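Local coordinates for serpin-ZX (Arabidopsis thaliana, PDB 3LE2), which inhibits metacaspase-9 through cleavage of its reactive centre loop and covalent binding, and limits the activity of the death-promoting protease RD21A, at residues A[16-19]-A[20-23]; A[126-129]-A[130-134]; A[113-116]-A[117-121]; A[141-144]-A[145-149]. All blocks are in the same frame, centred on the assembly; numbering follows the deposited sequence. Where two conformers were deposited one is given.

Overall arrangement
All four contacts are local, made between neighbouring turns of a helix or at a helix end. Contact 1, within helix 5-25, is the buried one, its centre about 11 Å from the centre of the chain, and contact 2 lies at the surface, about 29 Å out; contacts 3 and 4 are partly buried. Contacts 2 and 4 hold the start and finish of helix 129-147: an aspartate cap with a water at one end, a threonine and a Schellman motif at the other. Contact 3 closes helix 110-119, which leads into the strand that contact 2 leaves. Exposed flanks carry carboxylates and amides, whereas the inward flanks of contacts 1 and 3 present leucine, valine and tyrosine.

Contact 1: A[16-19]-A[20-23]; sequences SMNL and AKHV
A20 N donates to S16 O at 2.8 Å, the shortest hydrogen bond in a regular run of helical i to i+4 bonds. K21 N to M17 O, H22 N to N18 O and V23 N to L19 O follow it. Two side-chain pairs lie one turn apart on this frame.

On the more exposed flank N18 faces H22. With N18 CG anti to the backbone N (chi1 -166°), the amide leans on toward the next turn and its OD1 comes to 3.3 Å from CD2 of the H22 imidazole. The amide and the ring stand almost perpendicular, 84° apart, so they do not stack. H22 CD2 also sits 3.1 Å from the N18 backbone O, and the imidazole is thus tucked close against both oxygens of N18.

On the buried flank L19 CD1 meets V23 CG2 at 4.1 Å, the two aliphatic chains crossing at a slant. That same CG2 lies 3.4 Å from L19 O.

Around the helix, L19 and A20 rest on F35 and V23 on V33 of strand 33-35, while S16, M17 and A20 touch I385 of strand 382-388. M17, N18 and K21 also touch helix 249-258, where K21 NZ, in one of two conformers, forms a salt bridge with D254 OD1.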
loop_
_atom_site.group_PDB
_atom_site.type_symbol
_atom_site.label_atom_id
_atom_site.label_comp_id
_atom_site.label_asym_id
_atom_site.label_seq_id
_atom_site.Cartn_x
_atom_site.Cartn_y
_atom_site.Cartn_z
ATOM N N SER A 16 -6.436 7.085 -3.948
ATOM C CA SER A 16 -5.454 6.494 -3.037
ATOM C C SER A 16 -4.327 7.477 -2.676
ATOM O O SER A 16 -3.862 7.508 -1.540
ATOM C CB SER A 16 -4.885 5.191 -3.622
ATOM O OG SER A 16 -5.815 4.120 -3.526
ATOM N N MET A 17 -3.882 8.277 -3.640
ATOM C CA MET A 17 -2.853 9.280 -3.350
ATOM C C MET A 17 -3.382 10.343 -2.398
ATOM O O MET A 17 -2.657 10.839 -1.537
ATOM C CB MET A 17 -2.339 9.937 -4.629
ATOM C CG MET A 17 -1.619 8.987 -5.575
ATOM S SD MET A 17 -0.249 8.098 -4.817
ATOM C CE MET A 17 0.867 9.411 -4.413
ATOM N N ASN A 18 -4.651 10.702 -2.551
ATOM C CA ASN A 18 -5.245 11.658 -1.629
ATOM C C ASN A 18 -5.393 11.034 -0.230
ATOM O O ASN A 18 -5.148 11.678 0.784
ATOM C CB ASN A 18 -6.589 12.166 -2.169
ATOM C CG ASN A 18 -7.086 13.395 -1.432
ATOM O OD1 ASN A 18 -6.307 14.136 -0.823
ATOM N ND2 ASN A 18 -8.385 13.614 -1.473
ATOM N N LEU A 19 -5.790 9.769 -0.185
ATOM C CA LEU A 19 -5.786 9.029 1.072
ATOM C C LEU A 19 -4.388 9.097 1.695
ATOM O O LEU A 19 -4.247 9.439 2.869
ATOM C CB LEU A 19 -6.243 7.578 0.858
ATOM C CG LEU A 19 -6.105 6.624 2.057
ATOM C CD1 LEU A 19 -6.868 7.139 3.244
ATOM C CD2 LEU A 19 -6.566 5.214 1.695
ATOM N N ALA A 20 -3.353 8.815 0.907
ATOM C CA ALA A 20 -1.981 8.913 1.418
ATOM C C ALA A 20 -1.672 10.307 1.967
ATOM O O ALA A 20 -0.980 10.449 2.970
ATOM C CB ALA A 20 -0.973 8.524 0.346
ATOM N N LYS A 21 -2.181 11.337 1.298
ATOM C CA LYS A 21 -2.002 12.714 1.754
ATOM C C LYS A 21 -2.629 12.882 3.128
ATOM O O LYS A 21 -2.004 13.418 4.044
ATOM C CB LYS A 21 -2.632 13.701 0.763
ATOM C CG LYS A 21 -2.534 15.186 1.151
ATOM C CD LYS A 21 -1.121 15.744 0.992
ATOM C CE LYS A 21 -1.085 17.254 1.232
ATOM N NZ LYS A 21 0.275 17.861 1.075
ATOM N N HIS A 22 -3.867 12.422 3.272
ATOM C CA HIS A 22 -4.564 12.534 4.556
ATOM C C HIS A 22 -3.903 11.722 5.670
ATOM O O HIS A 22 -3.877 12.163 6.803
ATOM C CB HIS A 22 -6.038 12.156 4.425
ATOM C CG HIS A 22 -6.852 13.162 3.670
ATOM N ND1 HIS A 22 -8.029 13.687 4.161
ATOM C CD2 HIS A 22 -6.655 13.744 2.463
ATOM C CE1 HIS A 22 -8.526 14.544 3.283
ATOM N NE2 HIS A 22 -7.710 14.599 2.244
ATOM N N VAL A 23 -3.390 10.535 5.359
ATOM C CA VAL A 23 -2.663 9.764 6.365
ATOM C C VAL A 23 -1.428 10.533 6.823
ATOM O O VAL A 23 -1.190 10.694 8.019
ATOM C CB VAL A 23 -2.225 8.389 5.853
ATOM C CG1 VAL A 23 -1.288 7.720 6.869
ATOM C CG2 VAL A 23 -3.439 7.514 5.541
#

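Contact 2: A[126-129]-A[130-134]; sequences QADF and QSKAV
D128 meets S131 and K132 as the N-cap of helix 129-147. Among the hydrogen bonds, its carboxylate accepts from the backbone N of S131, with OD1 to N at 3.2 Å, and the N-H comes from above the carboxylate plane, 58° out of it. The D128 carbonyl O takes K132 N at 2.7 Å, and S131 N adds a weak bond to the same oxygen.

Water completes the next turn. F129 O and A133 N are 3.6 Å apart, and water 1 bridges them, donating to F129 O at 2.9 Å and accepting from A133 N at 3.0 Å. The first turn is therefore opened slightly and hydrated.

The electrostatic part is looser. K132 runs its methylenes past the cap, CE lying 3.5 Å from D128 OD2, but NZ stays 4.0 Å from that oxygen, beyond a salt bridge; K104 NZ forms a long, weak ion pair with OD2.

The F129 ring has the A127 methyl over one face, toward its rim, and packs on W101 and V136.

With a helix N-terminus and two lysines close by, the D128 carboxylate probably stays ionised, and its negative charge would offset the positive end of the helix dipole.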
loop_
_atom_site.group_PDB
_atom_site.type_symbol
_atom_site.label_atom_id
_atom_site.label_comp_id
_atom_site.label_asym_id
_atom_site.label_seq_id
_atom_site.Cartn_x
_atom_site.Cartn_y
_atom_site.Cartn_z
ATOM N N GLN A 126 -16.642 -13.922 15.957
ATOM C CA GLN A 126 -17.171 -13.150 17.068
ATOM C C GLN A 126 -16.122 -13.058 18.162
ATOM O O GLN A 126 -15.240 -13.904 18.265
ATOM C CB GLN A 126 -18.415 -13.807 17.638
ATOM C CG GLN A 126 -19.586 -13.830 16.702
ATOM C CD GLN A 126 -20.653 -14.762 17.195
ATOM O OE1 GLN A 126 -21.458 -14.400 18.055
ATOM N NE2 GLN A 126 -20.655 -15.988 16.675
ATOM N N ALA A 127 -16.226 -12.027 18.983
ATOM C CA ALA A 127 -15.285 -11.838 20.066
ATOM C C ALA A 127 -16.012 -11.213 21.239
ATOM O O ALA A 127 -17.071 -10.608 21.076
ATOM C CB ALA A 127 -14.139 -10.956 19.615
ATOM N N ASP A 128 -15.441 -11.371 22.424
ATOM C CA ASP A 128 -16.031 -10.835 23.631
ATOM C C ASP A 128 -15.432 -9.468 23.927
ATOM O O ASP A 128 -14.758 -9.298 24.940
ATOM C CB ASP A 128 -15.744 -11.783 24.795
ATOM C CG ASP A 128 -16.583 -11.479 26.026
ATOM O OD1 ASP A 128 -17.316 -10.461 26.020
ATOM O OD2 ASP A 128 -16.507 -12.270 26.999
ATOM N N PHE A 129 -15.654 -8.498 23.044
ATOM C CA PHE A 129 -15.148 -7.148 23.296
ATOM C C PHE A 129 -15.703 -6.609 24.614
ATOM O O PHE A 129 -15.015 -5.915 25.363
ATOM C CB PHE A 129 -15.507 -6.183 22.151
ATOM C CG PHE A 129 -14.795 -6.468 20.845
ATOM C CD1 PHE A 129 -15.499 -6.934 19.742
ATOM C CD2 PHE A 129 -13.430 -6.243 20.716
ATOM C CE1 PHE A 129 -14.841 -7.187 18.529
ATOM C CE2 PHE A 129 -12.769 -6.488 19.528
ATOM C CZ PHE A 129 -13.472 -6.960 18.426
ATOM N N GLN A 130 -16.957 -6.935 24.891
ATOM C CA GLN A 130 -17.660 -6.386 26.050
ATOM C C GLN A 130 -16.921 -6.605 27.380
ATOM O O GLN A 130 -16.816 -5.686 28.194
ATOM C CB GLN A 130 -19.076 -6.967 26.115
ATOM C CG GLN A 130 -20.046 -6.140 26.918
ATOM C CD GLN A 130 -21.378 -5.985 26.219
ATOM O OE1 GLN A 130 -21.556 -6.430 25.078
ATOM N NE2 GLN A 130 -22.326 -5.346 26.896
ATOM N N SER A 131 -16.402 -7.813 27.586
ATOM C CA SER A 131 -15.728 -8.151 28.837
ATOM C C SER A 131 -14.249 -8.529 28.690
ATOM O O SER A 131 -13.515 -8.528 29.675
ATOM C CB SER A 131 -16.475 -9.286 29.553
ATOM O OG SER A 131 -17.778 -8.879 29.947
ATOM N N LYS A 132 -13.807 -8.849 27.478
ATOM C CA LYS A 132 -12.451 -9.377 27.291
ATOM C C LYS A 132 -11.667 -8.709 26.171
ATOM O O LYS A 132 -10.903 -9.375 25.461
ATOM C CB LYS A 132 -12.496 -10.873 27.005
ATOM C CG LYS A 132 -13.120 -11.714 28.098
ATOM C CD LYS A 132 -12.923 -13.191 27.774
ATOM C CE LYS A 132 -13.948 -14.069 28.473
ATOM N NZ LYS A 132 -14.072 -15.388 27.785
ATOM N N ALA A 133 -11.846 -7.399 26.024
ATOM C CA ALA A 133 -11.204 -6.653 24.950
ATOM C C ALA A 133 -9.689 -6.886 24.911
ATOM O O ALA A 133 -9.105 -7.056 23.833
ATOM C CB ALA A 133 -11.513 -5.172 25.081
ATOM N N VAL A 134 -9.061 -6.902 26.085
ATOM C CA VAL A 134 -7.613 -7.094 26.183
ATOM C C VAL A 134 -7.198 -8.434 25.599
ATOM O O VAL A 134 -6.151 -8.532 24.961
ATOM C CB VAL A 134 -7.096 -7.007 27.638
ATOM C CG1 VAL A 134 -5.587 -6.821 27.647
ATOM C CG2 VAL A 134 -7.751 -5.857 28.361
HETATM O O HOH W 1 -13.447 -5.459 27.707
#

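Contact 3: A[113-116]-A[117-121]; sequences KQLL and EDSYK
Q114 and D118 pair along the outer side of helix 110-119, the helix of the beta-alpha-beta unit that carries the chain from strand 93-103 to the parallel strand 123-127. Q114 leaves the backbone with CG trans to N and then bends at chi2 (62°), which swings its amide along the helix toward the following turn. In D118 CG is instead anti to the carbonyl carbon (chi1 -63°), which directs the carboxylate back toward Q114. Q114 NE2 donates to D118 OD2 at 2.9 Å, on the syn side but tilted out of the carboxylate plane, and the oxygen lies close to the amide plane. The two flat groups are 23° apart, not far from parallel. OD2 is also modelled 3.0 Å from the Q114 backbone O, a doubtfully close pairing of two acceptors that the amide N-H may help to offset. E117, extended, runs past the same amide with OE1 3.6 Å from NE2.

Leucines turn the other way. L115 CD1 packs against S119 OG at 3.5 Å and lies 4.2 Å from Y120 CE2, while S119 N bonds to L115 O. Y120 N gives L116 O a weak bond, and L116 is also backbone-bonded to A122. K121, with positive phi, has left the helical backbone.

Y120 points back at the helix and lies among I46, S45 and S75, its hydroxyl hydrogen-bonded to N72. Its ring edge faces the L115 carbonyl, with CD2 3.7 Å from that O, and the same CD2 lies 4.2 Å from L116 CD2.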
loop_
_atom_site.group_PDB
_atom_site.type_symbol
_atom_site.label_atom_id
_atom_site.label_comp_id
_atom_site.label_asym_id
_atom_site.label_seq_id
_atom_site.Cartn_x
_atom_site.Cartn_y
_atom_site.Cartn_z
ATOM N N LYS A 113 -20.862 -14.523 5.735
ATOM C CA LYS A 113 -19.679 -15.289 6.141
ATOM C C LYS A 113 -19.065 -16.079 4.994
ATOM O O LYS A 113 -17.851 -16.314 4.968
ATOM C CB LYS A 113 -20.025 -16.269 7.266
ATOM C CG LYS A 113 -20.287 -15.638 8.619
ATOM C CD LYS A 113 -20.438 -16.710 9.697
ATOM C CE LYS A 113 -20.919 -16.101 11.010
ATOM N NZ LYS A 113 -21.327 -17.127 12.017
ATOM N N GLN A 114 -19.912 -16.512 4.064
ATOM C CA GLN A 114 -19.463 -17.303 2.927
ATOM C C GLN A 114 -18.842 -16.393 1.873
ATOM O O GLN A 114 -17.779 -16.683 1.322
ATOM C CB GLN A 114 -20.635 -18.087 2.330
ATOM C CG GLN A 114 -20.216 -19.142 1.318
ATOM C CD GLN A 114 -19.334 -20.219 1.931
ATOM O OE1 GLN A 114 -19.752 -20.938 2.844
ATOM N NE2 GLN A 114 -18.109 -20.338 1.430
ATOM N N LEU A 115 -19.518 -15.287 1.594
ATOM C CA LEU A 115 -18.992 -14.282 0.685
ATOM C C LEU A 115 -17.573 -13.889 1.109
ATOM O O LEU A 115 -16.650 -13.866 0.288
ATOM C CB LEU A 115 -19.917 -13.070 0.669
ATOM C CG LEU A 115 -19.437 -11.815 -0.052
ATOM C CD1 LEU A 115 -19.056 -12.139 -1.487
ATOM C CD2 LEU A 115 -20.515 -10.732 0.013
ATOM N N LEU A 116 -17.400 -13.604 2.399
ATOM C CA LEU A 116 -16.081 -13.262 2.919
ATOM C C LEU A 116 -15.081 -14.370 2.632
ATOM O O LEU A 116 -13.932 -14.102 2.287
ATOM C CB LEU A 116 -16.127 -12.994 4.420
ATOM C CG LEU A 116 -16.815 -11.698 4.826
ATOM C CD1 LEU A 116 -16.180 -11.146 6.102
ATOM C CD2 LEU A 116 -16.700 -10.714 3.690
ATOM N N GLU A 117 -15.531 -15.613 2.774
ATOM C CA GLU A 117 -14.671 -16.778 2.593
ATOM C C GLU A 117 -14.300 -17.001 1.125
ATOM O O GLU A 117 -13.184 -17.428 0.819
ATOM C CB GLU A 117 -15.355 -18.026 3.169
ATOM C CG GLU A 117 -14.619 -19.340 2.909
ATOM C CD GLU A 117 -15.115 -20.485 3.793
ATOM O OE1 GLU A 117 -16.168 -20.332 4.451
ATOM O OE2 GLU A 117 -14.447 -21.542 3.832
ATOM N N ASP A 118 -15.230 -16.685 0.225
ATOM C CA ASP A 118 -15.093 -17.033 -1.193
ATOM C C ASP A 118 -14.461 -15.944 -2.066
ATOM O O ASP A 118 -13.466 -16.179 -2.765
ATOM C CB ASP A 118 -16.457 -17.415 -1.772
ATOM C CG ASP A 118 -17.041 -18.656 -1.123
ATOM O OD1 ASP A 118 -16.278 -19.613 -0.844
ATOM O OD2 ASP A 118 -18.272 -18.675 -0.903
ATOM N N SER A 119 -15.054 -14.759 -2.051
ATOM C CA SER A 119 -14.530 -13.671 -2.871
ATOM C C SER A 119 -13.300 -13.017 -2.237
ATOM O O SER A 119 -12.520 -12.360 -2.921
ATOM C CB SER A 119 -15.613 -12.618 -3.127
ATOM O OG SER A 119 -16.725 -13.161 -3.826
ATOM N N TYR A 120 -13.115 -13.212 -0.935
ATOM C CA TYR A 120 -12.151 -12.403 -0.199
ATOM C C TYR A 120 -11.120 -13.200 0.584
ATOM O O TYR A 120 -10.096 -12.650 0.990
ATOM C CB TYR A 120 -12.884 -11.426 0.726
ATOM C CG TYR A 120 -13.684 -10.388 -0.021
ATOM C CD1 TYR A 120 -13.068 -9.286 -0.581
ATOM C CD2 TYR A 120 -15.054 -10.519 -0.173
ATOM C CE1 TYR A 120 -13.792 -8.339 -1.269
ATOM C CE2 TYR A 120 -15.782 -9.583 -0.848
ATOM C CZ TYR A 120 -15.148 -8.494 -1.403
ATOM O OH TYR A 120 -15.868 -7.551 -2.097
ATOM N N LYS A 121 -11.384 -14.488 0.789
ATOM C CA LYS A 121 -10.498 -15.327 1.589
ATOM C C LYS A 121 -10.256 -14.668 2.943
ATOM O O LYS A 121 -9.127 -14.587 3.431
ATOM C CB LYS A 121 -9.186 -15.578 0.846
ATOM C CG LYS A 121 -9.410 -16.283 -0.485
ATOM C CD LYS A 121 -8.118 -16.529 -1.241
ATOM C CE LYS A 121 -8.367 -16.513 -2.747
ATOM N NZ LYS A 121 -9.658 -17.171 -3.113
#

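Contact 4: A[141-144]-A[145-149]; sequences NSWA and EKETN
W143 lays its indole under the side chain of E147, one turn further along helix 129-147. The methylene CG of E147 sits over one face of the six-membered ring, 4.0 Å from its centroid and nearest to CE2 at 3.6 Å, a CH-pi contact displaced toward the rim. E147 chi1 (-76°), with CG anti to the carbonyl carbon, brings CG over the ring; the bend at chi2 (-68°) then sets the carboxylate, which lies 15° from the indole plane, with OE2 4.2 Å from W143 NE1. W143 also meets W101 edge-to-face, and A97 touches both W143 and E147, which places this flank against strand 93-103.

Beyond E147 the helix stops at T148. A144 O is held twice by this one residue, by T148 N and by OG1, each at 3.0 Å and reaching it from opposite faces of the carbonyl plane. OG1 in turn accepts from I152 N, so the hydroxyl links the last turn to the chain that follows.

On the outer side, water 2 lies 2.7 Å from S142 OG and gives a weak bond to E145 OE1.

N149, with positive phi, is the C-prime residue of a Schellman motif, in which G150 N bonds to E145 O and N149 N bonds weakly to K146 O. It is a classic helix ending, here closing the serpin helix that lies across the face of the central sheet.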
loop_
_atom_site.group_PDB
_atom_site.type_symbol
_atom_site.label_atom_id
_atom_site.label_comp_id
_atom_site.label_asym_id
_atom_site.label_seq_id
_atom_site.Cartn_x
_atom_site.Cartn_y
_atom_site.Cartn_z
ATOM N N ASN A 141 -4.059 -10.290 17.115
ATOM C CA ASN A 141 -2.640 -10.204 16.793
ATOM C C ASN A 141 -1.986 -11.564 16.531
ATOM O O ASN A 141 -1.247 -11.717 15.564
ATOM C CB ASN A 141 -1.879 -9.382 17.836
ATOM C CG ASN A 141 -2.070 -7.901 17.623
ATOM O OD1 ASN A 141 -2.429 -7.478 16.530
ATOM N ND2 ASN A 141 -1.859 -7.105 18.660
ATOM N N SER A 142 -2.280 -12.548 17.373
ATOM C CA SER A 142 -1.742 -13.891 17.184
ATOM C C SER A 142 -2.236 -14.468 15.866
ATOM O O SER A 142 -1.484 -15.098 15.118
ATOM C CB SER A 142 -2.156 -14.817 18.347
ATOM O OG SER A 142 -1.509 -14.457 19.564
ATOM N N TRP A 143 -3.519 -14.257 15.597
ATOM C CA TRP A 143 -4.108 -14.684 14.339
ATOM C C TRP A 143 -3.388 -14.091 13.111
ATOM O O TRP A 143 -3.041 -14.812 12.178
ATOM C CB TRP A 143 -5.592 -14.322 14.315
ATOM C CG TRP A 143 -6.208 -14.534 12.981
ATOM C CD1 TRP A 143 -6.775 -15.688 12.506
ATOM C CD2 TRP A 143 -6.305 -13.574 11.924
ATOM N NE1 TRP A 143 -7.227 -15.495 11.228
ATOM C CE2 TRP A 143 -6.955 -14.205 10.848
ATOM C CE3 TRP A 143 -5.922 -12.235 11.793
ATOM C CZ2 TRP A 143 -7.223 -13.547 9.650
ATOM C CZ3 TRP A 143 -6.186 -11.582 10.606
ATOM C CH2 TRP A 143 -6.832 -12.239 9.549
ATOM N N ALA A 144 -3.166 -12.780 13.113
ATOM C CA ALA A 144 -2.477 -12.137 11.996
ATOM C C ALA A 144 -1.060 -12.665 11.847
ATOM O O ALA A 144 -0.555 -12.802 10.734
ATOM C CB ALA A 144 -2.463 -10.634 12.163
ATOM N N GLU A 145 -0.418 -12.956 12.974
ATOM C CA GLU A 145 0.934 -13.498 12.960
ATOM C C GLU A 145 0.922 -14.882 12.325
ATOM O O GLU A 145 1.815 -15.234 11.549
ATOM C CB GLU A 145 1.507 -13.569 14.382
ATOM C CG GLU A 145 2.975 -13.972 14.444
ATOM C CD GLU A 145 3.508 -14.065 15.874
ATOM O OE1 GLU A 145 2.733 -13.819 16.824
ATOM O OE2 GLU A 145 4.706 -14.387 16.045
ATOM N N LYS A 146 -0.105 -15.659 12.655
ATOM C CA LYS A 146 -0.266 -16.997 12.100
ATOM C C LYS A 146 -0.494 -16.943 10.588
ATOM O O LYS A 146 0.062 -17.748 9.844
ATOM C CB LYS A 146 -1.425 -17.726 12.793
ATOM C CG LYS A 146 -1.623 -19.179 12.354
ATOM C CD LYS A 146 -2.770 -19.837 13.122
ATOM C CE LYS A 146 -2.970 -21.295 12.705
ATOM N NZ LYS A 146 -4.092 -21.959 13.435
ATOM N N GLU A 147 -1.305 -15.985 10.143
ATOM C CA GLU A 147 -1.638 -15.861 8.728
ATOM C C GLU A 147 -0.431 -15.422 7.909
ATOM O O GLU A 147 -0.301 -15.797 6.744
ATOM C CB GLU A 147 -2.795 -14.879 8.514
ATOM C CG GLU A 147 -4.165 -15.425 8.872
ATOM C CD GLU A 147 -4.629 -16.539 7.937
ATOM O OE1 GLU A 147 -4.685 -16.313 6.706
ATOM O OE2 GLU A 147 -4.952 -17.642 8.435
ATOM N N THR A 148 0.449 -14.627 8.512
ATOM C CA THR A 148 1.623 -14.131 7.795
ATOM C C THR A 148 2.898 -14.856 8.198
ATOM O O THR A 148 3.987 -14.286 8.122
ATOM C CB THR A 148 1.851 -12.618 8.013
ATOM O OG1 THR A 148 2.141 -12.362 9.396
ATOM C CG2 THR A 148 0.629 -11.800 7.554
ATOM N N ASN A 149 2.758 -16.100 8.651
ATOM C CA ASN A 149 3.920 -16.919 8.981
ATOM C C ASN A 149 4.907 -16.171 9.878
ATOM O O ASN A 149 6.120 -16.288 9.717
ATOM C CB ASN A 149 4.629 -17.365 7.698
ATOM C CG ASN A 149 3.655 -17.792 6.611
ATOM O OD1 ASN A 149 2.922 -18.769 6.779
ATOM N ND2 ASN A 149 3.638 -17.054 5.488
HETATM O O HOH W 2 1.081 -15.345 19.347
#